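Local coordinates for protein PRD-containing transcription regulator (PDB 3NUF) that probably regulates transcription through a PRD (phosphotransferase-system regulation) domain, a helical module linked to carbohydrate-uptake signalling, at residues 9-14 with 27-32; 36-41 with 91-96; 80-85 with 107-112; 42-47 with 87-92. One frame throughout, in Å; residues are numbered along the deposited sequence. Where two conformers were deposited one is given.

Overall arrangement
All four contacts join parts of one compact bundle of five helices without strands. Contacts 2 and 4 are buried and lie about 6 Å apart, centre to centre. Both use helix 84-97: its Gln92 and Val93 meet Leu38 of helix 25-41 in contact 2, and its Leu89 meets the turn after that helix in contact 4. Contacts 1 and 3 are only partly buried and lie on opposite sides of the chain's centre, about 22 Å apart between centres; each sets the chain just before a helix against another helix. Aliphatic packing dominates throughout. Contact 2 adds an amide and a bound ethanediol, contact 3 a serine hydroxyl, and contact 4 a Schellman helix ending.

Contact 1. Residues 9-14 with 27-32; sequences VELPTE and AATALV
Leu11 reaches across to Val32 and Thr29 with its two methyl groups. Its CB leaves the extended backbone in the direction of helix 25-41, and CG, set anti to the carbonyl carbon (chi1 -59°), carries the fork on toward that helix without itself coming close to segment 27-32. At the fork the branches part. Leu11 CD2 lies 3.8 Å from Val32 CG1, the closest approach between the two segments, and also packs on Ile36 CD1, one turn further along the same helix. CD1 takes the other direction and comes more loosely to Thr29 CG2, at 4.3 Å. Threonine suits this margin because it offers a methyl to the leucine while its OG1 is hydrogen-bonded to Ala25 O inside the helix. Val32, buried, brings a compact branched side chain whose other neighbours include Thr55 of helix 48-67. Leu11 also touches Ile19, so it sits between two helices. Next along the chain, Pro12 takes the N-cap position of helix 13-21, a place whose backbone N-H is not used in the helix's own hydrogen bonding, so a proline can be accepted. Leu11, in the chain leading into that helix, thus packs on the flank of helix 25-41 in the helical PRD-type bundle.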
loop_
_atom_site.group_PDB
_atom_site.type_symbol
_atom_site.label_atom_id
_atom_site.label_comp_id
_atom_site.label_asym_id
_atom_site.label_seq_id
_atom_site.Cartn_x
_atom_site.Cartn_y
_atom_site.Cartn_z
ATOM N N VAL A 9 -13.472 -5.879 6.653
ATOM C CA VAL A 9 -13.296 -5.227 5.359
ATOM C C VAL A 9 -13.920 -6.083 4.256
ATOM O O VAL A 9 -13.577 -7.263 4.099
ATOM C CB VAL A 9 -11.789 -4.946 5.061
ATOM C CG1 VAL A 9 -11.627 -4.346 3.659
ATOM C CG2 VAL A 9 -11.180 -4.021 6.141
ATOM N N GLU A 10 -14.784 -5.457 3.460
ATOM C CA GLU A 10 -15.414 -6.116 2.318
ATOM C C GLU A 10 -14.939 -5.468 1.006
ATOM O O GLU A 10 -15.410 -4.401 0.615
ATOM C CB GLU A 10 -16.942 -6.063 2.461
ATOM C CG GLU A 10 -17.487 -6.986 3.586
ATOM C CD GLU A 10 -19.016 -7.006 3.674
ATOM O OE1 GLU A 10 -19.642 -5.973 3.343
ATOM O OE2 GLU A 10 -19.587 -8.052 4.074
ATOM N N LEU A 11 -14.049 -6.166 0.310
ATOM C CA LEU A 11 -13.359 -5.612 -0.830
ATOM C C LEU A 11 -14.219 -5.637 -2.073
ATOM O O LEU A 11 -15.012 -6.549 -2.257
ATOM C CB LEU A 11 -12.088 -6.421 -1.028
ATOM C CG LEU A 11 -11.148 -6.412 0.205
ATOM C CD1 LEU A 11 -9.996 -7.379 -0.071
ATOM C CD2 LEU A 11 -10.619 -4.992 0.520
ATOM N N PRO A 12 -14.011 -4.674 -2.980
ATOM C CA PRO A 12 -14.739 -4.687 -4.249
ATOM C C PRO A 12 -14.397 -5.875 -5.107
ATOM O O PRO A 12 -13.295 -6.450 -5.036
ATOM C CB PRO A 12 -14.247 -3.418 -4.949
ATOM C CG PRO A 12 -13.626 -2.617 -3.956
ATOM C CD PRO A 12 -13.155 -3.503 -2.835
ATOM N N THR A 13 -15.343 -6.265 -5.959
ATOM C CA THR A 13 -15.135 -7.364 -6.858
ATOM C C THR A 13 -13.801 -7.372 -7.601
ATOM O O THR A 13 -13.150 -8.403 -7.692
ATOM C CB THR A 13 -16.282 -7.340 -7.935
ATOM O OG1 THR A 13 -17.525 -7.446 -7.238
ATOM C CG2 THR A 13 -16.132 -8.476 -8.920
ATOM N N GLU A 14 -13.437 -6.214 -8.145
ATOM C CA GLU A 14 -12.199 -6.112 -8.931
ATOM C C GLU A 14 -10.967 -6.322 -8.075
ATOM O O GLU A 14 -10.007 -6.944 -8.536
ATOM C CB GLU A 14 -12.083 -4.768 -9.623
ATOM C CG GLU A 14 -13.229 -4.490 -10.636
ATOM C CD GLU A 14 -14.578 -4.053 -10.024
ATOM O OE1 GLU A 14 -14.707 -3.828 -8.801
ATOM O OE2 GLU A 14 -15.530 -3.912 -10.813
ATOM N N ALA A 27 -2.194 -13.830 1.992
ATOM C CA ALA A 27 -1.335 -12.734 2.389
ATOM C C ALA A 27 -1.702 -11.452 1.688
ATOM O O ALA A 27 -1.632 -10.396 2.287
ATOM C CB ALA A 27 0.146 -13.105 2.128
ATOM N N ALA A 28 -2.169 -11.559 0.462
ATOM C CA ALA A 28 -2.581 -10.354 -0.257
ATOM C C ALA A 28 -3.840 -9.752 0.350
ATOM O O ALA A 28 -3.944 -8.514 0.530
ATOM C CB ALA A 28 -2.745 -10.606 -1.732
ATOM N N THR A 29 -4.793 -10.605 0.730
ATOM C CA THR A 29 -5.997 -10.129 1.399
ATOM C C THR A 29 -5.654 -9.470 2.721
ATOM O O THR A 29 -6.123 -8.392 3.011
ATOM C CB THR A 29 -7.027 -11.223 1.624
ATOM O OG1 THR A 29 -7.338 -11.810 0.349
ATOM C CG2 THR A 29 -8.334 -10.661 2.241
ATOM N N ALA A 30 -4.809 -10.138 3.524
ATOM C CA ALA A 30 -4.385 -9.587 4.805
ATOM C C ALA A 30 -3.729 -8.217 4.651
ATOM O O ALA A 30 -4.020 -7.274 5.400
ATOM C CB ALA A 30 -3.430 -10.536 5.514
ATOM N N LEU A 31 -2.890 -8.117 3.628
ATOM C CA LEU A 31 -2.149 -6.848 3.409
ATOM C C LEU A 31 -3.103 -5.706 2.980
ATOM O O LEU A 31 -3.008 -4.601 3.514
ATOM C CB LEU A 31 -1.032 -7.067 2.376
ATOM C CG LEU A 31 -0.206 -5.837 2.018
ATOM C CD1 LEU A 31 0.440 -5.230 3.261
ATOM C CD2 LEU A 31 0.870 -6.209 0.981
ATOM N N VAL A 32 -3.956 -5.959 1.985
ATOM C CA VAL A 32 -4.929 -4.942 1.605
ATOM C C VAL A 32 -5.791 -4.523 2.790
ATOM O O VAL A 32 -6.013 -3.319 3.033
ATOM C CB VAL A 32 -5.797 -5.461 0.434
ATOM C CG1 VAL A 32 -6.923 -4.469 0.123
ATOM C CG2 VAL A 32 -4.965 -5.633 -0.780
#

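Contact 2. Residues 36-41 with 91-96; sequences IKLAAA and DQVVQH. With EDO (1,2-ethanediol), chain G.
Leu38 and Gln92 both set CG anti to the backbone N (chi1 179° and -176°), which sends their side chains toward each other across the gap between helices 25-41 and 84-97. Beyond CG the glutamine stays extended, and its amide arrives beside a leucine methyl. Leu38 CD1 lies 3.6 Å from Gln92 NE2, 3.7 Å from Gln92 OE1 and also 3.7 Å from Gln92 CD, so the methyl sits over the middle of the amide's flat side and leaves the polar rim for other partners. The second branch turns to the core: Leu38 CD2 meets Val93 CG2 at 3.8 Å. Within the five-helix PRD bundle this is ordinary helix-to-helix packing, graded from aliphatic inside to polar outside, and Val93 continues inward to Leu58 and Leu108. Glutamine suits the boundary, since its amide face can lie on the leucine while its polar atoms bond elsewhere. With Gln92 cut back to an alanine, Leu38 CD1 is likely to lose its flat cover and a gap to open beside it. A 1,2-ethanediol, probably from the crystallisation liquor, bridges the outer side. Gln92 NE2 points at its O1, though at a doubtfully short distance. Its O2 lies in the plane of the His96 ring, at the edge, and is hydrogen-bonded to His96 ND1 at 3.1 Å. Tyr34 stacks on that ring, and its OH is hydrogen-bonded to the same diol.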
loop_
_atom_site.group_PDB
_atom_site.type_symbol
_atom_site.label_atom_id
_atom_site.label_comp_id
_atom_site.label_asym_id
_atom_site.label_seq_id
_atom_site.Cartn_x
_atom_site.Cartn_y
_atom_site.Cartn_z
ATOM N N ILE A 36 -5.955 -0.666 4.367
ATOM C CA ILE A 36 -7.241 0.044 4.464
ATOM C C ILE A 36 -7.453 0.495 5.911
ATOM O O ILE A 36 -7.812 1.647 6.188
ATOM C CB ILE A 36 -8.390 -0.838 3.984
ATOM C CG1 ILE A 36 -8.335 -0.997 2.470
ATOM C CG2 ILE A 36 -9.728 -0.220 4.414
ATOM C CD1 ILE A 36 -9.313 -2.047 1.897
ATOM N N LYS A 37 -7.235 -0.397 6.852
ATOM C CA LYS A 37 -7.408 -0.070 8.284
ATOM C C LYS A 37 -6.422 0.936 8.833
ATOM O O LYS A 37 -6.743 1.808 9.659
ATOM C CB LYS A 37 -7.398 -1.339 9.077
ATOM C CG LYS A 37 -8.646 -2.206 8.818
ATOM C CD LYS A 37 -8.621 -3.498 9.626
ATOM C CE LYS A 37 -7.751 -4.582 9.073
ATOM N NZ LYS A 37 -7.908 -5.904 9.848
ATOM N N LEU A 38 -5.170 0.834 8.391
ATOM C CA LEU A 38 -4.148 1.754 8.804
ATOM C C LEU A 38 -4.500 3.157 8.273
ATOM O O LEU A 38 -4.448 4.184 8.979
ATOM C CB LEU A 38 -2.791 1.306 8.191
ATOM C CG LEU A 38 -1.649 2.214 8.545
ATOM C CD1 LEU A 38 -1.335 2.149 10.029
ATOM C CD2 LEU A 38 -0.372 1.848 7.784
ATOM N N ALA A 39 -4.868 3.242 7.004
ATOM C CA ALA A 39 -5.230 4.525 6.386
ATOM C C ALA A 39 -6.457 5.103 7.085
ATOM O O ALA A 39 -6.460 6.297 7.392
ATOM C CB ALA A 39 -5.499 4.330 4.874
ATOM N N ALA A 40 -7.432 4.271 7.385
ATOM C CA ALA A 40 -8.669 4.736 8.073
ATOM C C ALA A 40 -8.345 5.291 9.459
ATOM O O ALA A 40 -8.948 6.288 9.861
ATOM C CB ALA A 40 -9.663 3.613 8.153
ATOM N N ALA A 41 -7.393 4.692 10.173
ATOM C CA ALA A 41 -6.962 5.260 11.477
ATOM C C ALA A 41 -6.379 6.674 11.288
ATOM O O ALA A 41 -6.545 7.556 12.155
ATOM C CB ALA A 41 -5.981 4.329 12.188
ATOM N N ASP A 91 6.055 4.175 4.933
ATOM C CA ASP A 91 7.155 3.514 5.623
ATOM C C ASP A 91 6.643 2.411 6.553
ATOM O O ASP A 91 7.217 1.325 6.604
ATOM C CB ASP A 91 7.955 4.553 6.428
ATOM C CG ASP A 91 9.152 3.958 7.105
ATOM O OD1 ASP A 91 10.147 3.761 6.433
ATOM O OD2 ASP A 91 9.106 3.689 8.300
ATOM N N GLN A 92 5.565 2.678 7.267
ATOM C CA GLN A 92 5.006 1.673 8.169
ATOM C C GLN A 92 4.583 0.449 7.378
ATOM O O GLN A 92 4.821 -0.692 7.807
ATOM C CB GLN A 92 3.808 2.238 8.917
ATOM C CG GLN A 92 3.268 1.269 9.924
ATOM C CD GLN A 92 2.284 1.878 10.900
ATOM O OE1 GLN A 92 2.137 3.092 10.994
ATOM N NE2 GLN A 92 1.612 1.009 11.648
ATOM N N VAL A 93 3.957 0.634 6.224
ATOM C CA VAL A 93 3.525 -0.515 5.412
ATOM C C VAL A 93 4.686 -1.340 4.902
ATOM O O VAL A 93 4.713 -2.571 5.010
ATOM C CB VAL A 93 2.670 -0.076 4.245
ATOM C CG1 VAL A 93 2.291 -1.276 3.284
ATOM C CG2 VAL A 93 1.375 0.556 4.715
ATOM N N VAL A 94 5.699 -0.644 4.407
ATOM C CA VAL A 94 6.919 -1.338 3.894
ATOM C C VAL A 94 7.558 -2.172 4.997
ATOM O O VAL A 94 7.888 -3.343 4.791
ATOM C CB VAL A 94 7.907 -0.312 3.384
ATOM C CG1 VAL A 94 9.290 -0.973 3.054
ATOM C CG2 VAL A 94 7.338 0.425 2.147
ATOM N N GLN A 95 7.717 -1.604 6.180
ATOM C CA GLN A 95 8.287 -2.314 7.290
ATOM C C GLN A 95 7.446 -3.459 7.775
ATOM O O GLN A 95 7.982 -4.476 8.213
ATOM C CB GLN A 95 8.672 -1.339 8.392
ATOM C CG GLN A 95 9.696 -0.284 7.974
ATOM C CD GLN A 95 10.961 -0.870 7.404
ATOM O OE1 GLN A 95 11.386 -0.565 6.256
ATOM N NE2 GLN A 95 11.560 -1.704 8.147
ATOM N N HIS A 96 6.154 -3.265 7.760
ATOM C CA HIS A 96 5.207 -4.322 8.103
ATOM C C HIS A 96 5.310 -5.519 7.189
ATOM O O HIS A 96 5.331 -6.643 7.688
ATOM C CB HIS A 96 3.750 -3.770 8.080
ATOM C CG HIS A 96 2.692 -4.819 8.165
ATOM N ND1 HIS A 96 2.335 -5.392 9.359
ATOM C CD2 HIS A 96 1.928 -5.390 7.214
ATOM C CE1 HIS A 96 1.357 -6.266 9.127
ATOM N NE2 HIS A 96 1.115 -6.310 7.831
HETATM C C1 EDO G . 1.760 -2.747 12.400
HETATM O O1 EDO G . 1.430 -1.461 11.868
HETATM C C2 EDO G . 3.260 -2.847 12.454
HETATM O O2 EDO G . 3.687 -3.998 11.714
#

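Contact 3. Residues 80-85 with 107-112; sequences AEVSQK and VLSIHF
Ser109 OG is hydrogen-bonded to Tyr106 O, three residues back in its own helix, and at the same time lies 3.5 Å from Val82 CG1. The contact joins the two C-terminal helices of the PRD bundle, laying the chain that leads into helix 84-97 on the flank of helix 104-115. A first torsion of 78° puts OG between the backbone N and the carbonyl carbon, so that the hydroxyl folds back on the helix, where it meets Tyr106 O. Serine suits this place: it is small enough for Val82 to come close, Val82 CA and Ser109 CA lying 7.4 Å apart, and its hydroxyl finds an acceptor in the preceding turn of its own helix. Valine suits the other side, because its two methyls meet two different neighbours. Val82 CG1 also lies 4.0 Å from Ser109 CB, while CG2 turns to Ile110. The residue after Val82, Ser83, is the N-cap of helix 84-97, and its OG is also hydrogen-bonded to Glu113 OE1, a second tie between these helices. Ile110 starts at a disadvantage, since its CB points away from segment 80-85. Its second torsion, -51°, bends the end of the chain back, and the two aliphatic side chains cross at about a right angle where Ile110 CD1 reaches Val82 CG2 at 3.7 Å.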
loop_
_atom_site.group_PDB
_atom_site.type_symbol
_atom_site.label_atom_id
_atom_site.label_comp_id
_atom_site.label_asym_id
_atom_site.label_seq_id
_atom_site.Cartn_x
_atom_site.Cartn_y
_atom_site.Cartn_z
ATOM N N ALA A 80 10.167 15.072 -2.560
ATOM C CA ALA A 80 10.449 16.064 -1.533
ATOM C C ALA A 80 9.191 16.725 -1.040
ATOM O O ALA A 80 9.149 17.089 0.132
ATOM C CB ALA A 80 11.368 17.164 -2.144
ATOM N N GLU A 81 8.213 16.942 -1.878
ATOM C CA GLU A 81 6.992 17.639 -1.451
ATOM C C GLU A 81 5.787 16.756 -1.111
ATOM O O GLU A 81 4.695 17.233 -0.832
ATOM C CB GLU A 81 6.703 18.755 -2.448
ATOM C CG GLU A 81 7.836 19.902 -2.375
ATOM C CD GLU A 81 8.005 20.557 -0.974
ATOM O OE1 GLU A 81 6.995 21.113 -0.475
ATOM O OE2 GLU A 81 9.133 20.523 -0.389
ATOM N N VAL A 82 6.014 15.454 -1.013
ATOM C CA VAL A 82 4.990 14.546 -0.456
ATOM C C VAL A 82 4.832 14.784 1.034
ATOM O O VAL A 82 5.791 14.966 1.743
ATOM C CB VAL A 82 5.364 13.071 -0.718
ATOM C CG1 VAL A 82 4.357 12.157 -0.079
ATOM C CG2 VAL A 82 5.484 12.823 -2.196
ATOM N N SER A 83 3.606 14.825 1.526
ATOM C CA SER A 83 3.404 15.098 2.928
ATOM C C SER A 83 4.047 14.049 3.807
ATOM O O SER A 83 4.086 12.849 3.478
ATOM C CB SER A 83 1.924 15.165 3.255
ATOM O OG SER A 83 1.231 13.898 3.219
ATOM N N GLN A 84 4.499 14.482 4.969
ATOM C CA GLN A 84 5.128 13.579 5.895
ATOM C C GLN A 84 4.191 12.448 6.303
ATOM O O GLN A 84 4.623 11.310 6.515
ATOM C CB GLN A 84 5.640 14.330 7.126
ATOM C CG GLN A 84 6.618 13.514 7.914
ATOM C CD GLN A 84 7.862 13.323 7.143
ATOM O OE1 GLN A 84 8.476 14.310 6.721
ATOM N NE2 GLN A 84 8.247 12.096 6.908
ATOM N N LYS A 85 2.909 12.743 6.461
ATOM C CA LYS A 85 1.910 11.760 6.896
ATOM C C LYS A 85 1.869 10.625 5.875
ATOM O O LYS A 85 1.901 9.434 6.251
ATOM C CB LYS A 85 0.567 12.418 7.055
ATOM C CG LYS A 85 -0.525 11.484 7.465
ATOM C CD LYS A 85 -1.804 12.333 7.741
ATOM C CE LYS A 85 -2.927 11.455 8.122
ATOM N NZ LYS A 85 -4.089 12.295 8.530
ATOM N N VAL A 107 7.190 5.411 -3.835
ATOM C CA VAL A 107 6.090 5.178 -4.790
ATOM C C VAL A 107 4.797 4.887 -4.014
ATOM O O VAL A 107 3.724 5.380 -4.377
ATOM C CB VAL A 107 6.423 4.089 -5.781
ATOM C CG1 VAL A 107 5.192 3.585 -6.549
ATOM C CG2 VAL A 107 7.469 4.615 -6.755
ATOM N N LEU A 108 4.875 4.108 -2.933
ATOM C CA LEU A 108 3.665 3.822 -2.141
ATOM C C LEU A 108 3.064 5.087 -1.548
ATOM O O LEU A 108 1.834 5.241 -1.526
ATOM C CB LEU A 108 3.950 2.788 -1.064
ATOM C CG LEU A 108 2.764 2.478 -0.131
ATOM C CD1 LEU A 108 1.561 1.925 -0.884
ATOM C CD2 LEU A 108 3.194 1.512 0.976
ATOM N N SER A 109 3.881 6.052 -1.144
ATOM C CA SER A 109 3.354 7.287 -0.565
ATOM C C SER A 109 2.411 8.042 -1.482
ATOM O O SER A 109 1.491 8.710 -0.985
ATOM C CB SER A 109 4.510 8.170 -0.075
ATOM O OG SER A 109 5.141 8.858 -1.124
ATOM N N ILE A 110 2.614 7.932 -2.772
ATOM C CA ILE A 110 1.736 8.651 -3.704
ATOM C C ILE A 110 0.305 8.143 -3.643
ATOM O O ILE A 110 -0.625 8.924 -3.849
ATOM C CB ILE A 110 2.310 8.548 -5.132
ATOM C CG1 ILE A 110 3.726 9.094 -5.198
ATOM C CG2 ILE A 110 1.418 9.252 -6.188
ATOM C CD1 ILE A 110 3.936 10.467 -4.621
ATOM N N HIS A 111 0.089 6.880 -3.350
ATOM C CA HIS A 111 -1.249 6.347 -3.210
ATOM C C HIS A 111 -1.939 7.019 -2.043
ATOM O O HIS A 111 -3.086 7.383 -2.129
ATOM C CB HIS A 111 -1.186 4.851 -3.044
ATOM C CG HIS A 111 -0.687 4.133 -4.241
ATOM N ND1 HIS A 111 -1.510 3.421 -5.077
ATOM C CD2 HIS A 111 0.575 3.944 -4.702
ATOM C CE1 HIS A 111 -0.783 2.888 -6.045
ATOM N NE2 HIS A 111 0.487 3.188 -5.853
ATOM N N PHE A 112 -1.271 7.150 -0.907
ATOM C CA PHE A 112 -1.837 7.825 0.252
ATOM C C PHE A 112 -2.037 9.308 -0.066
ATOM O O PHE A 112 -3.036 9.895 0.371
ATOM C CB PHE A 112 -0.921 7.692 1.479
ATOM C CG PHE A 112 -0.853 6.330 2.052
ATOM C CD1 PHE A 112 -1.895 5.826 2.785
ATOM C CD2 PHE A 112 0.272 5.551 1.935
ATOM C CE1 PHE A 112 -1.837 4.544 3.337
ATOM C CE2 PHE A 112 0.341 4.271 2.470
ATOM C CZ PHE A 112 -0.699 3.734 3.115
#

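Contact 4. Residues 42-47 with 87-92; sequences AEIHFT and LDLADQ. With EDO (1,2-ethanediol), chain G.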
loop_
_atom_site.group_PDB
_atom_site.type_symbol
_atom_site.label_atom_id
_atom_site.label_comp_id
_atom_site.label_asym_id
_atom_site.label_seq_id
_atom_site.Cartn_x
_atom_site.Cartn_y
_atom_site.Cartn_z
ATOM N N ALA A 42 -5.701 6.934 10.184
ATOM C CA ALA A 42 -5.172 8.224 9.793
ATOM C C ALA A 42 -6.152 9.153 9.065
ATOM O O ALA A 42 -5.756 10.171 8.514
ATOM C CB ALA A 42 -3.895 7.990 8.915
ATOM N N GLU A 43 -7.419 8.742 9.026
ATOM C CA GLU A 43 -8.504 9.480 8.374
ATOM C C GLU A 43 -8.321 9.644 6.885
ATOM O O GLU A 43 -8.669 10.668 6.297
ATOM C CB GLU A 43 -8.731 10.848 9.053
ATOM C CG GLU A 43 -9.198 10.711 10.519
ATOM C CD GLU A 43 -9.374 12.076 11.222
ATOM O OE1 GLU A 43 -9.761 13.065 10.563
ATOM O OE2 GLU A 43 -9.119 12.151 12.435
ATOM N N ILE A 44 -7.776 8.589 6.265
ATOM C CA ILE A 44 -7.624 8.506 4.832
ATOM C C ILE A 44 -8.446 7.359 4.311
ATOM O O ILE A 44 -8.415 6.259 4.884
ATOM C CB ILE A 44 -6.172 8.232 4.484
ATOM C CG1 ILE A 44 -5.301 9.381 4.980
ATOM C CG2 ILE A 44 -5.993 8.013 2.982
ATOM C CD1 ILE A 44 -3.879 9.122 4.899
ATOM N N HIS A 45 -9.204 7.656 3.265
ATOM C CA HIS A 45 -10.045 6.693 2.638
ATOM C C HIS A 45 -9.795 6.668 1.153
ATOM O O HIS A 45 -9.491 7.708 0.540
ATOM C CB HIS A 45 -11.516 6.978 3.001
ATOM C CG HIS A 45 -11.788 6.833 4.467
ATOM N ND1 HIS A 45 -11.638 7.872 5.363
ATOM C CD2 HIS A 45 -12.109 5.741 5.207
ATOM C CE1 HIS A 45 -11.891 7.435 6.585
ATOM N NE2 HIS A 45 -12.176 6.145 6.518
ATOM N N PHE A 46 -9.922 5.467 0.610
ATOM C CA PHE A 46 -9.713 5.221 -0.831
ATOM C C PHE A 46 -11.055 5.033 -1.500
ATOM O O PHE A 46 -11.869 4.267 -0.988
ATOM C CB PHE A 46 -8.900 3.945 -1.069
ATOM C CG PHE A 46 -7.557 3.973 -0.394
ATOM C CD1 PHE A 46 -6.504 4.627 -0.994
ATOM C CD2 PHE A 46 -7.350 3.350 0.846
ATOM C CE1 PHE A 46 -5.237 4.702 -0.374
ATOM C CE2 PHE A 46 -6.091 3.421 1.459
ATOM C CZ PHE A 46 -5.063 4.134 0.846
ATOM N N THR A 47 -11.232 5.655 -2.667
ATOM C CA THR A 47 -12.313 5.242 -3.511
ATOM C C THR A 47 -12.082 3.828 -4.038
ATOM O O THR A 47 -10.954 3.278 -3.989
ATOM C CB THR A 47 -12.453 6.154 -4.721
ATOM O OG1 THR A 47 -11.320 5.984 -5.577
ATOM C CG2 THR A 47 -12.643 7.632 -4.345
ATOM N N LEU A 87 4.253 9.744 3.694
ATOM C CA LEU A 87 5.556 9.055 3.717
ATOM C C LEU A 87 5.642 8.154 4.920
ATOM O O LEU A 87 6.141 7.017 4.839
ATOM C CB LEU A 87 6.701 10.060 3.648
ATOM C CG LEU A 87 6.925 10.723 2.326
ATOM C CD1 LEU A 87 7.782 12.037 2.541
ATOM C CD2 LEU A 87 7.593 9.760 1.376
ATOM N N ASP A 88 5.177 8.621 6.076
ATOM C CA ASP A 88 5.257 7.824 7.312
ATOM C C ASP A 88 4.328 6.597 7.224
ATOM O O ASP A 88 4.697 5.503 7.665
ATOM C CB ASP A 88 4.871 8.656 8.535
ATOM C CG ASP A 88 5.906 9.725 8.896
ATOM O OD1 ASP A 88 7.029 9.751 8.341
ATOM O OD2 ASP A 88 5.544 10.562 9.787
ATOM N N LEU A 89 3.118 6.766 6.700
ATOM C CA LEU A 89 2.226 5.622 6.532
ATOM C C LEU A 89 2.865 4.624 5.572
ATOM O O LEU A 89 2.833 3.400 5.818
ATOM C CB LEU A 89 0.840 6.067 6.057
ATOM C CG LEU A 89 0.007 6.842 7.043
ATOM C CD1 LEU A 89 -1.163 7.526 6.353
ATOM C CD2 LEU A 89 -0.496 5.858 8.111
ATOM N N ALA A 90 3.415 5.100 4.456
ATOM C CA ALA A 90 4.066 4.204 3.508
ATOM C C ALA A 90 5.230 3.469 4.150
ATOM O O ALA A 90 5.389 2.251 3.935
ATOM C CB ALA A 90 4.523 4.972 2.291
ATOM N N ASP A 91 6.055 4.175 4.933
ATOM C CA ASP A 91 7.155 3.514 5.623
ATOM C C ASP A 91 6.643 2.411 6.553
ATOM O O ASP A 91 7.217 1.325 6.604
ATOM C CB ASP A 91 7.955 4.553 6.428
ATOM C CG ASP A 91 9.152 3.958 7.105
ATOM O OD1 ASP A 91 10.147 3.761 6.433
ATOM O OD2 ASP A 91 9.106 3.689 8.300
ATOM N N GLN A 92 5.565 2.678 7.267
ATOM C CA GLN A 92 5.006 1.673 8.169
ATOM C C GLN A 92 4.583 0.449 7.378
ATOM O O GLN A 92 4.821 -0.692 7.807
ATOM C CB GLN A 92 3.808 2.238 8.917
ATOM C CG GLN A 92 3.268 1.269 9.924
ATOM C CD GLN A 92 2.284 1.878 10.900
ATOM O OE1 GLN A 92 2.137 3.092 10.994
ATOM N NE2 GLN A 92 1.612 1.009 11.648
HETATM C C1 EDO G . 1.760 -2.747 12.400
HETATM O O1 EDO G . 1.430 -1.461 11.868
HETATM C C2 EDO G . 3.260 -2.847 12.454
HETATM O O2 EDO G . 3.687 -3.998 11.714
#
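A Schellman motif ends helix 25-41, and the residues flanking its turn, Ala42 and Ile44, both rest on Leu89 of helix 84-97. Glu43, with a positive phi of 63°, is the C-prime residue. The chain reverses there, and Ile44 N bonds back to Ala39 O. The turn sends the glutamate to the solvent side and brings Ile44 down onto Leu89, in the neighbouring helix of the PRD bundle. Ile44 CD1 and Leu89 CD1 meet tip to tip, 3.5 Å apart, tighter than usual for two carbons. Alanine suits the position before the turn, as its single methyl fits over the leucine fork, with Ala42 CB 3.8 Å from Leu89 CD1 and 4.1 Å from Leu89 CD2. The leucine's CG stands anti to the carbonyl carbon (chi1 -69°), which aims the fork at the turn, and its CD2 also packs on Leu38 CG. Further along the helix, Gln92 N bonds to Asp88 O, while Gln92 NE2 makes a weak hydrogen bond to Tyr34 OH. Were Gln92 replaced by a leucine, Tyr34 OH would probably lose this weak bond from the amide, though its other partners would remain. The charge of a lysine reaches the turn as well, from one helical turn before Leu89: Ala42 O, the carbonyl at the turn, is hydrogen-bonded to Lys85 NZ.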